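Local coordinates for 70 kDa protein (Xanthomonas sp., PDB 4B2N) that is a diheme c-type cytochrome, rubber oxygenase A, that oxidatively cleaves the polyisoprene of natural rubber latex with dioxygen in a processive manner, at residues 210-215 with 285-290; 215-220 with 241-246; 248-253 with 598-603. One frame throughout, in Å; residues are numbered along the deposited sequence.

How the interactions relate
All three contacts are buried; the loops of residues 210-290 make most of them, and helix 599-607, far along the chain, backs one of these loops. Interaction 1, about 6 Å from the centre of the chain, is the most central, and the centres of interactions 2 and 3 each lie about 14 Å from the chain's centre. Interaction 1 has no direct hydrogen bond but chiefly packing of Pro212 on Ala288 and Ala290, with two waters; interaction 2 is rich in polar bonds around a helix start; interaction 3 rests on one indole hydrogen bond. Ala215 belongs to both 1 and 2. Asp250 OD1 of interaction 3 lies 2.7 Å from Trp242 N of interaction 2, and Thr286 O probably accepts from Ser249 N, joining 1 to 3.

Interaction 1: residues 210-215 with 285-290; sequences GLPNSA and MTKAPA. With HEC (heme c), chain C.
A loop of the heme c pocket, residues 285-290, is backed here by a second loop, residues 210-215, through apolar contact and water bridges without a direct hydrogen bond. The second loop follows the heme attachment motif Cys191-X-X-Cys194-His195 and leads towards helix 218-226. The wedge between them is Pro212. Its CB sits 3.1 Å from Ala288 O, while its CD lies 3.6 Å from Ala290 CB, so one side of the ring runs along the 288-290 backbone. Lys287 leaves its backbone with CG anti to N (chi1 -171°) and stays extended, carrying CE past Pro212 CB and NZ to Pro514 O and to a water that probably bridges to Pro212 O. A second water joins Asn213 O to Ala288 N. Asn213 itself is fixed by an Asx turn, in which Ala215 N approaches OD1 from above the carbonyl plane, and by Tyr144. On the heme side, Pro289 lies against the propionates and Ala288 is close to His195, an axial ligand of the iron. Thr286 completes this wall: its OG1 donates to heme O1D at 2.7 Å.

Interaction 2: residues 215-220 with 241-246; sequences ANDAGL and PWSTGR
Ser243 OG and Arg246 NH1 make the two direct hydrogen bonds between these segments, each to the backbone of 215-220. Gly219 N donates to Ser243 OG over 2.9 Å and almost straight, at 166°. The same hydroxyl donates onward to Gly245 O in the plane of that carbonyl, so it relays between the first turn of helix 218-226 and the bend of its own loop. Its chi1 of 60° sets OG between the backbone N and carbonyl carbon of Ser243, where it can serve both partners. At the other end Arg246 NH1 reaches Ala215 O at 2.9 Å, a more bent bond, with the oxygen tilted out of the guanidinium plane. Arg246 NH2 is held by Lys139 O, and the group also forms a cation-pi contact with Tyr553.

Between these bonds stands Asp217. Its OD1 caps the helix by accepting from Leu220 N at 2.8 Å, met from above the carboxylate plane, and forms a salt bridge with Arg626. A water connects Asp217 OD2 to Arg246 NE, and another joins Ala218 O to Pro241 O. Packing takes over further out: Asp217 CB lies on Arg246 CG, and Arg246 CA makes a CA-H...O contact with Asn216 O at 3.1 Å. Trp242 turns one face of its indole to Gly219, whose CA stands 4.0 Å from the centroid of the five-membered ring in a CH-pi contact. The backbone of Gly219 fits closely between the indole face and Ser243. Trp242 NE1 is bonded to Asp594 O. The arrangement is that of an aspartate N-cap, with a neighbouring loop supplying a serine acceptor to a first-turn amide.

Interaction 3: residues 248-253 with 598-603; sequences SSDAIG and SMWDNV. With HEC (heme c), chain C.
A single backbone oxygen, Asp250 O, receives two N-H groups from opposite faces of its carbonyl plane: Trp600 NE1 across the contact, and Gly253 N from its own turn. The indole bond is short, 2.7 Å from NE1 to O, and fairly straight at 160°. Asp250 O lies close to the ring plane of Trp600, whereas NE1 stands above the carbonyl plane. The Trp600 side chain, with CG anti to its carbonyl carbon (chi1 -54°), projects from the first turn of helix 599-607 and brings the pyrrole edge to this oxygen. Gly253 packs over one face of the indole, its C 3.7 Å from Trp600 CD1.

The Asp250 carboxylate crosses the indole at a slant, the planes 36° apart, with OD2 3.6 Å from Trp600 CD1. OD1 accepts from Trp242 N, and OD2 is linked through a water to Ser598 OG. That hydroxyl is also the N-cap acceptor for Asp601 N, at 3.0 Å. Leu254, Leu257 and Phe317 pack around Trp600. On the heme side, Ala251 CB lies 3.6 Å from heme CHD and Ile252 packs on a propionate. The type I turn Asp250-Gly253, overlapped at its start by an ST turn from Ser249, thus helps place Ser249, Ala251 and Ile252 in the wall of the heme c pocket and is pinned from behind by a tryptophan of a capped helix.

Interaction 1: residues 210-215 with 285-290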
loop_
_atom_site.group_PDB
_atom_site.type_symbol
_atom_site.label_atom_id
_atom_site.label_comp_id
_atom_site.label_asym_id
_atom_site.label_seq_id
_atom_site.Cartn_x
_atom_site.Cartn_y
_atom_site.Cartn_z
ATOM N N GLY A 210 6.481 5.771 6.247
ATOM C CA GLY A 210 6.475 4.979 4.995
ATOM C C GLY A 210 7.117 3.614 5.116
ATOM O O GLY A 210 7.472 3.043 4.091
ATOM N N LEU A 211 7.282 3.105 6.340
ATOM C CA LEU A 211 7.653 1.692 6.570
ATOM C C LEU A 211 6.305 0.894 6.680
ATOM O O LEU A 211 5.566 0.962 7.683
ATOM C CB LEU A 211 8.508 1.574 7.872
ATOM C CG LEU A 211 9.382 0.247 7.938
ATOM C CD1 LEU A 211 10.046 0.199 9.269
ATOM C CD2 LEU A 211 8.591 -1.043 7.745
ATOM N N PRO A 212 5.952 0.144 5.645
ATOM C CA PRO A 212 4.607 -0.526 5.591
ATOM C C PRO A 212 4.342 -1.394 6.779
ATOM O O PRO A 212 5.250 -2.050 7.346
ATOM C CB PRO A 212 4.656 -1.389 4.321
ATOM C CG PRO A 212 5.969 -1.162 3.689
ATOM C CD PRO A 212 6.774 -0.128 4.459
ATOM N N ASN A 213 3.113 -1.388 7.205
ATOM C CA ASN A 213 2.787 -2.157 8.373
ATOM C C ASN A 213 2.738 -3.686 8.075
ATOM O O ASN A 213 2.046 -4.126 7.121
ATOM C CB ASN A 213 1.442 -1.700 8.956
ATOM C CG ASN A 213 1.309 -2.088 10.429
ATOM O OD1 ASN A 213 2.090 -2.936 10.946
ATOM N ND2 ASN A 213 0.384 -1.444 11.156
ATOM N N SER A 214 3.515 -4.455 8.842
ATOM C CA SER A 214 3.552 -5.894 8.728
ATOM C C SER A 214 2.613 -6.516 9.717
ATOM O O SER A 214 2.541 -7.725 9.772
ATOM C CB SER A 214 4.966 -6.447 9.049
ATOM O OG SER A 214 5.375 -5.991 10.320
ATOM N N ALA A 215 1.937 -5.728 10.537
ATOM C CA ALA A 215 1.336 -6.289 11.732
ATOM C C ALA A 215 -0.122 -5.981 11.890
ATOM O O ALA A 215 -0.793 -6.604 12.726
ATOM C CB ALA A 215 2.104 -5.891 13.008
ATOM N N MET A 285 -5.177 -10.698 -0.487
ATOM C CA MET A 285 -4.681 -9.715 0.423
ATOM C C MET A 285 -3.454 -9.084 -0.246
ATOM O O MET A 285 -2.625 -9.770 -0.798
ATOM C CB MET A 285 -4.282 -10.370 1.727
ATOM C CG MET A 285 -5.422 -11.148 2.383
ATOM S SD MET A 285 -6.725 -9.997 2.903
ATOM C CE MET A 285 -8.060 -10.522 1.892
ATOM N N THR A 286 -3.332 -7.763 -0.125
ATOM C CA THR A 286 -2.028 -7.170 -0.369
ATOM C C THR A 286 -1.496 -6.370 0.800
ATOM O O THR A 286 -2.283 -5.873 1.670
ATOM C CB THR A 286 -1.900 -6.402 -1.684
ATOM O OG1 THR A 286 -2.744 -5.261 -1.666
ATOM C CG2 THR A 286 -2.172 -7.377 -2.896
ATOM N N LYS A 287 -0.174 -6.361 0.886
ATOM C CA LYS A 287 0.534 -5.510 1.861
ATOM C C LYS A 287 0.802 -4.152 1.230
ATOM O O LYS A 287 1.021 -4.093 0.006
ATOM C CB LYS A 287 1.869 -6.175 2.168
ATOM C CG LYS A 287 2.689 -5.569 3.312
ATOM C CD LYS A 287 4.063 -6.279 3.373
ATOM C CE LYS A 287 4.836 -5.555 4.504
ATOM N NZ LYS A 287 6.274 -5.607 4.195
ATOM N N ALA A 288 0.756 -3.062 2.014
ATOM C CA ALA A 288 1.130 -1.749 1.504
ATOM C C ALA A 288 2.572 -1.740 0.969
ATOM O O ALA A 288 3.515 -2.290 1.598
ATOM C CB ALA A 288 0.954 -0.628 2.581
ATOM N N PRO A 289 2.774 -1.187 -0.254
ATOM C CA PRO A 289 4.161 -0.861 -0.624
ATOM C C PRO A 289 4.723 0.237 0.279
ATOM O O PRO A 289 3.980 0.865 1.011
ATOM C CB PRO A 289 4.057 -0.324 -2.080
ATOM C CG PRO A 289 2.684 -0.774 -2.539
ATOM C CD PRO A 289 1.809 -0.830 -1.296
ATOM N N ALA A 290 6.014 0.472 0.202
ATOM C CA ALA A 290 6.668 1.433 1.077
ATOM C C ALA A 290 6.565 2.865 0.522
ATOM O O ALA A 290 7.105 3.181 -0.527
ATOM C CB ALA A 290 8.114 0.996 1.305
HETATM FE FE HEC C . -2.704 2.821 0.626
HETATM C CHA HEC C . -1.205 1.520 -2.244
HETATM C CHB HEC C . -1.684 6.056 -0.299
HETATM C CHC HEC C . -4.765 4.300 3.071
HETATM C CHD HEC C . -3.183 -0.267 1.872
HETATM N NA HEC C . -1.748 3.617 -0.871
HETATM C C1A HEC C . -1.041 2.923 -1.899
HETATM C C2A HEC C . -0.161 3.782 -2.676
HETATM C C3A HEC C . -0.278 5.103 -2.152
HETATM C C4A HEC C . -1.229 4.958 -1.044
HETATM C CMA HEC C . 0.485 6.337 -2.591
HETATM C CAA HEC C . 0.764 3.412 -3.864
HETATM C CBA HEC C . 2.020 2.792 -3.246
HETATM C CGA HEC C . 2.953 2.207 -4.291
HETATM O O1A HEC C . 2.523 1.477 -5.250
HETATM O O2A HEC C . 4.145 2.436 -4.071
HETATM N NB HEC C . -3.187 4.739 1.151
HETATM C C1B HEC C . -2.638 5.897 0.768
HETATM C C2B HEC C . -3.162 7.095 1.406
HETATM C C3B HEC C . -4.066 6.590 2.365
HETATM C C4B HEC C . -3.967 5.145 2.189
HETATM C CMB HEC C . -2.731 8.452 1.017
HETATM C CAB HEC C . -4.982 7.322 3.310
HETATM C CBB HEC C . -5.974 8.120 2.679
HETATM N NC HEC C . -3.768 2.242 2.194
HETATM C C1C HEC C . -4.592 2.869 3.112
HETATM C C2C HEC C . -5.139 1.951 4.144
HETATM C C3C HEC C . -4.673 0.608 3.735
HETATM C C4C HEC C . -3.855 0.830 2.545
HETATM C CMC HEC C . -6.056 2.399 5.277
HETATM C CAC HEC C . -4.955 -0.720 4.368
HETATM C CBC HEC C . -6.255 -0.960 4.825
HETATM N ND HEC C . -2.279 0.964 -0.094
HETATM C C1D HEC C . -2.557 -0.165 0.555
HETATM C C2D HEC C . -2.140 -1.342 -0.136
HETATM C C3D HEC C . -1.577 -0.815 -1.338
HETATM C C4D HEC C . -1.734 0.630 -1.224
HETATM C CMD HEC C . -2.228 -2.780 0.231
HETATM C CAD HEC C . -1.101 -1.652 -2.474
HETATM C CBD HEC C . -2.492 -1.989 -3.140
HETATM C CGD HEC C . -2.281 -2.955 -4.282
HETATM O O1D HEC C . -2.553 -4.175 -4.146
HETATM O O2D HEC C . -1.728 -2.473 -5.326
HETATM O O HOH W 1 7.051 -3.846 6.251
HETATM O O HOH W 2 0.964 -2.973 4.975
#

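Interaction 2: residues 215-220 with 241-246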
loop_
_atom_site.group_PDB
_atom_site.type_symbol
_atom_site.label_atom_id
_atom_site.label_comp_id
_atom_site.label_asym_id
_atom_site.label_seq_id
_atom_site.Cartn_x
_atom_site.Cartn_y
_atom_site.Cartn_z
ATOM N N ALA A 215 1.937 -5.728 10.537
ATOM C CA ALA A 215 1.336 -6.289 11.732
ATOM C C ALA A 215 -0.122 -5.981 11.890
ATOM O O ALA A 215 -0.793 -6.604 12.726
ATOM C CB ALA A 215 2.104 -5.891 13.008
ATOM N N ASN A 216 -0.644 -5.065 11.089
ATOM C CA ASN A 216 -2.019 -4.625 11.337
ATOM C C ASN A 216 -3.052 -5.683 11.001
ATOM O O ASN A 216 -2.967 -6.359 9.988
ATOM C CB ASN A 216 -2.391 -3.337 10.621
ATOM C CG ASN A 216 -2.368 -3.472 9.098
ATOM O OD1 ASN A 216 -1.387 -3.956 8.522
ATOM N ND2 ASN A 216 -3.448 -3.031 8.441
ATOM N N ASP A 217 -4.037 -5.821 11.874
ATOM C CA ASP A 217 -5.136 -6.696 11.584
ATOM C C ASP A 217 -6.374 -5.866 11.271
ATOM O O ASP A 217 -7.115 -5.480 12.159
ATOM C CB ASP A 217 -5.474 -7.641 12.768
ATOM C CG ASP A 217 -6.505 -8.711 12.376
ATOM O OD1 ASP A 217 -7.437 -8.393 11.564
ATOM O OD2 ASP A 217 -6.452 -9.836 12.983
ATOM N N ALA A 218 -6.638 -5.630 9.988
ATOM C CA ALA A 218 -7.746 -4.735 9.607
ATOM C C ALA A 218 -9.081 -5.351 9.882
ATOM O O ALA A 218 -10.023 -4.641 10.270
ATOM C CB ALA A 218 -7.652 -4.328 8.153
ATOM N N GLY A 219 -9.202 -6.660 9.684
ATOM C CA GLY A 219 -10.473 -7.328 9.966
ATOM C C GLY A 219 -10.884 -7.252 11.430
ATOM O O GLY A 219 -12.107 -7.104 11.770
ATOM N N LEU A 220 -9.899 -7.380 12.325
ATOM C CA LEU A 220 -10.248 -7.449 13.736
ATOM C C LEU A 220 -10.716 -6.066 14.194
ATOM O O LEU A 220 -11.668 -5.928 14.972
ATOM C CB LEU A 220 -9.033 -7.916 14.510
ATOM C CG LEU A 220 -9.225 -8.119 15.996
ATOM C CD1 LEU A 220 -10.377 -9.082 16.302
ATOM C CD2 LEU A 220 -7.914 -8.705 16.600
ATOM N N PRO A 241 -11.960 -1.811 5.036
ATOM C CA PRO A 241 -11.284 -3.014 4.561
ATOM C C PRO A 241 -11.329 -4.130 5.597
ATOM O O PRO A 241 -11.637 -3.870 6.763
ATOM C CB PRO A 241 -9.839 -2.571 4.304
ATOM C CG PRO A 241 -9.698 -1.218 4.857
ATOM C CD PRO A 241 -11.031 -0.732 5.433
ATOM N N TRP A 242 -11.084 -5.374 5.140
ATOM C CA TRP A 242 -11.061 -6.539 6.061
ATOM C C TRP A 242 -9.749 -7.212 5.853
ATOM O O TRP A 242 -8.959 -6.762 4.996
ATOM C CB TRP A 242 -12.243 -7.431 5.684
ATOM C CG TRP A 242 -12.577 -8.506 6.700
ATOM C CD1 TRP A 242 -12.165 -9.832 6.654
ATOM C CD2 TRP A 242 -13.449 -8.393 7.897
ATOM N NE1 TRP A 242 -12.685 -10.529 7.731
ATOM C CE2 TRP A 242 -13.463 -9.717 8.519
ATOM C CE3 TRP A 242 -14.180 -7.366 8.484
ATOM C CZ2 TRP A 242 -14.227 -9.998 9.664
ATOM C CZ3 TRP A 242 -14.944 -7.635 9.651
ATOM C CH2 TRP A 242 -14.958 -8.916 10.221
ATOM N N SER A 243 -9.451 -8.279 6.604
ATOM C CA SER A 243 -8.249 -8.990 6.284
ATOM C C SER A 243 -8.455 -10.425 6.711
ATOM O O SER A 243 -9.357 -10.731 7.533
ATOM C CB SER A 243 -7.048 -8.383 7.018
ATOM O OG SER A 243 -7.235 -8.433 8.416
ATOM N N THR A 244 -7.599 -11.274 6.191
ATOM C CA THR A 244 -7.574 -12.623 6.617
ATOM C C THR A 244 -6.661 -12.830 7.787
ATOM O O THR A 244 -6.795 -13.858 8.514
ATOM C CB THR A 244 -7.234 -13.615 5.495
ATOM O OG1 THR A 244 -5.926 -13.369 5.001
ATOM C CG2 THR A 244 -8.220 -13.468 4.339
ATOM N N GLY A 245 -5.792 -11.842 8.041
ATOM C CA GLY A 245 -4.807 -11.965 9.108
ATOM C C GLY A 245 -4.157 -10.623 9.329
ATOM O O GLY A 245 -4.854 -9.584 9.268
ATOM N N ARG A 246 -2.845 -10.611 9.513
ATOM C CA ARG A 246 -2.113 -9.369 9.843
ATOM C C ARG A 246 -1.138 -8.970 8.758
ATOM O O ARG A 246 -0.514 -9.841 8.202
ATOM C CB ARG A 246 -1.365 -9.586 11.151
ATOM C CG ARG A 246 -2.294 -9.411 12.328
ATOM C CD ARG A 246 -1.541 -9.905 13.536
ATOM N NE ARG A 246 -2.189 -9.678 14.850
ATOM C CZ ARG A 246 -1.745 -8.773 15.726
ATOM N NH1 ARG A 246 -0.819 -7.879 15.336
ATOM N NH2 ARG A 246 -2.275 -8.689 16.985
HETATM O O HOH W 3 -4.832 -10.848 14.955
HETATM O O HOH W 4 -10.624 -2.251 8.841
#

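Interaction 3: residues 248-253 with 598-603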
loop_
_atom_site.group_PDB
_atom_site.type_symbol
_atom_site.label_atom_id
_atom_site.label_comp_id
_atom_site.label_asym_id
_atom_site.label_seq_id
_atom_site.Cartn_x
_atom_site.Cartn_y
_atom_site.Cartn_z
ATOM N N SER A 248 -1.484 -7.592 5.817
ATOM C CA SER A 248 -2.035 -7.410 4.463
ATOM C C SER A 248 -3.537 -7.279 4.607
ATOM O O SER A 248 -4.101 -7.667 5.667
ATOM C CB SER A 248 -1.610 -8.572 3.533
ATOM O OG SER A 248 -2.123 -9.802 4.053
ATOM N N SER A 249 -4.203 -6.746 3.585
ATOM C CA SER A 249 -5.663 -6.595 3.678
ATOM C C SER A 249 -6.284 -6.584 2.278
ATOM O O SER A 249 -5.559 -6.484 1.261
ATOM C CB SER A 249 -6.008 -5.267 4.386
ATOM O OG SER A 249 -5.757 -4.130 3.551
ATOM N N ASP A 250 -7.618 -6.504 2.242
ATOM C CA ASP A 250 -8.333 -6.352 0.966
ATOM C C ASP A 250 -8.491 -4.861 0.591
ATOM O O ASP A 250 -9.479 -4.486 -0.054
ATOM C CB ASP A 250 -9.678 -7.070 0.993
ATOM C CG ASP A 250 -10.611 -6.491 2.005
ATOM O OD1 ASP A 250 -10.238 -5.442 2.561
ATOM O OD2 ASP A 250 -11.744 -7.018 2.238
ATOM N N ALA A 251 -7.522 -4.027 0.997
ATOM C CA ALA A 251 -7.604 -2.574 0.735
ATOM C C ALA A 251 -7.911 -2.362 -0.771
ATOM O O ALA A 251 -8.807 -1.591 -1.142
ATOM C CB ALA A 251 -6.299 -1.825 1.186
ATOM N N ILE A 252 -7.112 -2.978 -1.649
ATOM C CA ILE A 252 -7.280 -2.746 -3.065
ATOM C C ILE A 252 -8.665 -3.172 -3.641
ATOM O O ILE A 252 -9.060 -2.638 -4.677
ATOM C CB ILE A 252 -6.108 -3.417 -3.872
ATOM C CG1 ILE A 252 -5.903 -2.754 -5.236
ATOM C CG2 ILE A 252 -6.353 -4.880 -4.035
ATOM C CD1 ILE A 252 -5.611 -1.280 -5.125
ATOM N N GLY A 253 -9.400 -4.034 -2.887
ATOM C CA GLY A 253 -10.802 -4.461 -3.214
ATOM C C GLY A 253 -11.666 -3.224 -3.318
ATOM O O GLY A 253 -12.725 -3.244 -3.976
ATOM N N SER A 598 -15.913 -10.623 3.381
ATOM C CA SER A 598 -15.529 -9.456 2.591
ATOM C C SER A 598 -16.485 -8.367 2.961
ATOM O O SER A 598 -17.675 -8.422 2.588
ATOM C CB SER A 598 -15.715 -9.723 1.136
ATOM O OG SER A 598 -15.532 -8.514 0.391
ATOM N N MET A 599 -15.981 -7.358 3.667
ATOM C CA MET A 599 -16.813 -6.190 3.979
ATOM C C MET A 599 -17.260 -5.519 2.667
ATOM O O MET A 599 -18.379 -5.103 2.542
ATOM C CB MET A 599 -16.022 -5.266 4.859
ATOM C CG MET A 599 -16.789 -4.071 5.286
ATOM S SD MET A 599 -17.880 -4.442 6.639
ATOM C CE MET A 599 -16.680 -4.472 7.922
ATOM N N TRP A 600 -16.342 -5.359 1.700
ATOM C CA TRP A 600 -16.706 -4.678 0.445
ATOM C C TRP A 600 -17.875 -5.349 -0.252
ATOM O O TRP A 600 -18.835 -4.637 -0.627
ATOM C CB TRP A 600 -15.563 -4.621 -0.569
ATOM C CG TRP A 600 -14.247 -4.031 -0.069
ATOM C CD1 TRP A 600 -12.996 -4.629 -0.173
ATOM C CD2 TRP A 600 -14.006 -2.711 0.513
ATOM N NE1 TRP A 600 -12.019 -3.811 0.347
ATOM C CE2 TRP A 600 -12.568 -2.621 0.758
ATOM C CE3 TRP A 600 -14.806 -1.632 0.870
ATOM C CZ2 TRP A 600 -11.993 -1.515 1.363
ATOM C CZ3 TRP A 600 -14.192 -0.485 1.396
ATOM C CH2 TRP A 600 -12.838 -0.435 1.680
ATOM N N ASP A 601 -17.808 -6.696 -0.394
ATOM C CA ASP A 601 -18.928 -7.464 -0.975
ATOM C C ASP A 601 -20.267 -7.198 -0.310
ATOM O O ASP A 601 -21.277 -7.044 -0.996
ATOM C CB ASP A 601 -18.674 -8.955 -0.974
ATOM C CG ASP A 601 -17.534 -9.335 -1.907
ATOM O OD1 ASP A 601 -17.116 -8.532 -2.761
ATOM O OD2 ASP A 601 -17.072 -10.466 -1.784
ATOM N N ASN A 602 -20.289 -7.161 1.011
ATOM C CA ASN A 602 -21.542 -7.003 1.719
ATOM C C ASN A 602 -22.004 -5.589 1.703
ATOM O O ASN A 602 -23.209 -5.336 1.649
ATOM C CB ASN A 602 -21.456 -7.605 3.145
ATOM C CG ASN A 602 -21.260 -9.123 3.056
ATOM O OD1 ASN A 602 -20.140 -9.650 3.108
ATOM N ND2 ASN A 602 -22.337 -9.806 2.772
ATOM N N VAL A 603 -21.058 -4.651 1.710
ATOM C CA VAL A 603 -21.435 -3.214 1.546
ATOM C C VAL A 603 -22.152 -2.980 0.196
ATOM O O VAL A 603 -23.197 -2.327 0.108
ATOM C CB VAL A 603 -20.163 -2.316 1.710
ATOM C CG1 VAL A 603 -20.458 -0.863 1.295
ATOM C CG2 VAL A 603 -19.740 -2.339 3.171
HETATM FE FE HEC C . -2.704 2.821 0.626
HETATM C CHA HEC C . -1.205 1.520 -2.244
HETATM C CHB HEC C . -1.684 6.056 -0.299
HETATM C CHC HEC C . -4.765 4.300 3.071
HETATM C CHD HEC C . -3.183 -0.267 1.872
HETATM N NA HEC C . -1.748 3.617 -0.871
HETATM C C1A HEC C . -1.041 2.923 -1.899
HETATM C C2A HEC C . -0.161 3.782 -2.676
HETATM C C3A HEC C . -0.278 5.103 -2.152
HETATM C C4A HEC C . -1.229 4.958 -1.044
HETATM C CMA HEC C . 0.485 6.337 -2.591
HETATM C CAA HEC C . 0.764 3.412 -3.864
HETATM C CBA HEC C . 2.020 2.792 -3.246
HETATM C CGA HEC C . 2.953 2.207 -4.291
HETATM O O1A HEC C . 2.523 1.477 -5.250
HETATM O O2A HEC C . 4.145 2.436 -4.071
HETATM N NB HEC C . -3.187 4.739 1.151
HETATM C C1B HEC C . -2.638 5.897 0.768
HETATM C C2B HEC C . -3.162 7.095 1.406
HETATM C C3B HEC C . -4.066 6.590 2.365
HETATM C C4B HEC C . -3.967 5.145 2.189
HETATM C CMB HEC C . -2.731 8.452 1.017
HETATM C CAB HEC C . -4.982 7.322 3.310
HETATM C CBB HEC C . -5.974 8.120 2.679
HETATM N NC HEC C . -3.768 2.242 2.194
HETATM C C1C HEC C . -4.592 2.869 3.112
HETATM C C2C HEC C . -5.139 1.951 4.144
HETATM C C3C HEC C . -4.673 0.608 3.735
HETATM C C4C HEC C . -3.855 0.830 2.545
HETATM C CMC HEC C . -6.056 2.399 5.277
HETATM C CAC HEC C . -4.955 -0.720 4.368
HETATM C CBC HEC C . -6.255 -0.960 4.825
HETATM N ND HEC C . -2.279 0.964 -0.094
HETATM C C1D HEC C . -2.557 -0.165 0.555
HETATM C C2D HEC C . -2.140 -1.342 -0.136
HETATM C C3D HEC C . -1.577 -0.815 -1.338
HETATM C C4D HEC C . -1.734 0.630 -1.224
HETATM C CMD HEC C . -2.228 -2.780 0.231
HETATM C CAD HEC C . -1.101 -1.652 -2.474
HETATM C CBD HEC C . -2.492 -1.989 -3.140
HETATM C CGD HEC C . -2.281 -2.955 -4.282
HETATM O O1D HEC C . -2.553 -4.175 -4.146
HETATM O O2D HEC C . -1.728 -2.473 -5.326
HETATM O O HOH W 5 -12.957 -8.322 -0.109
#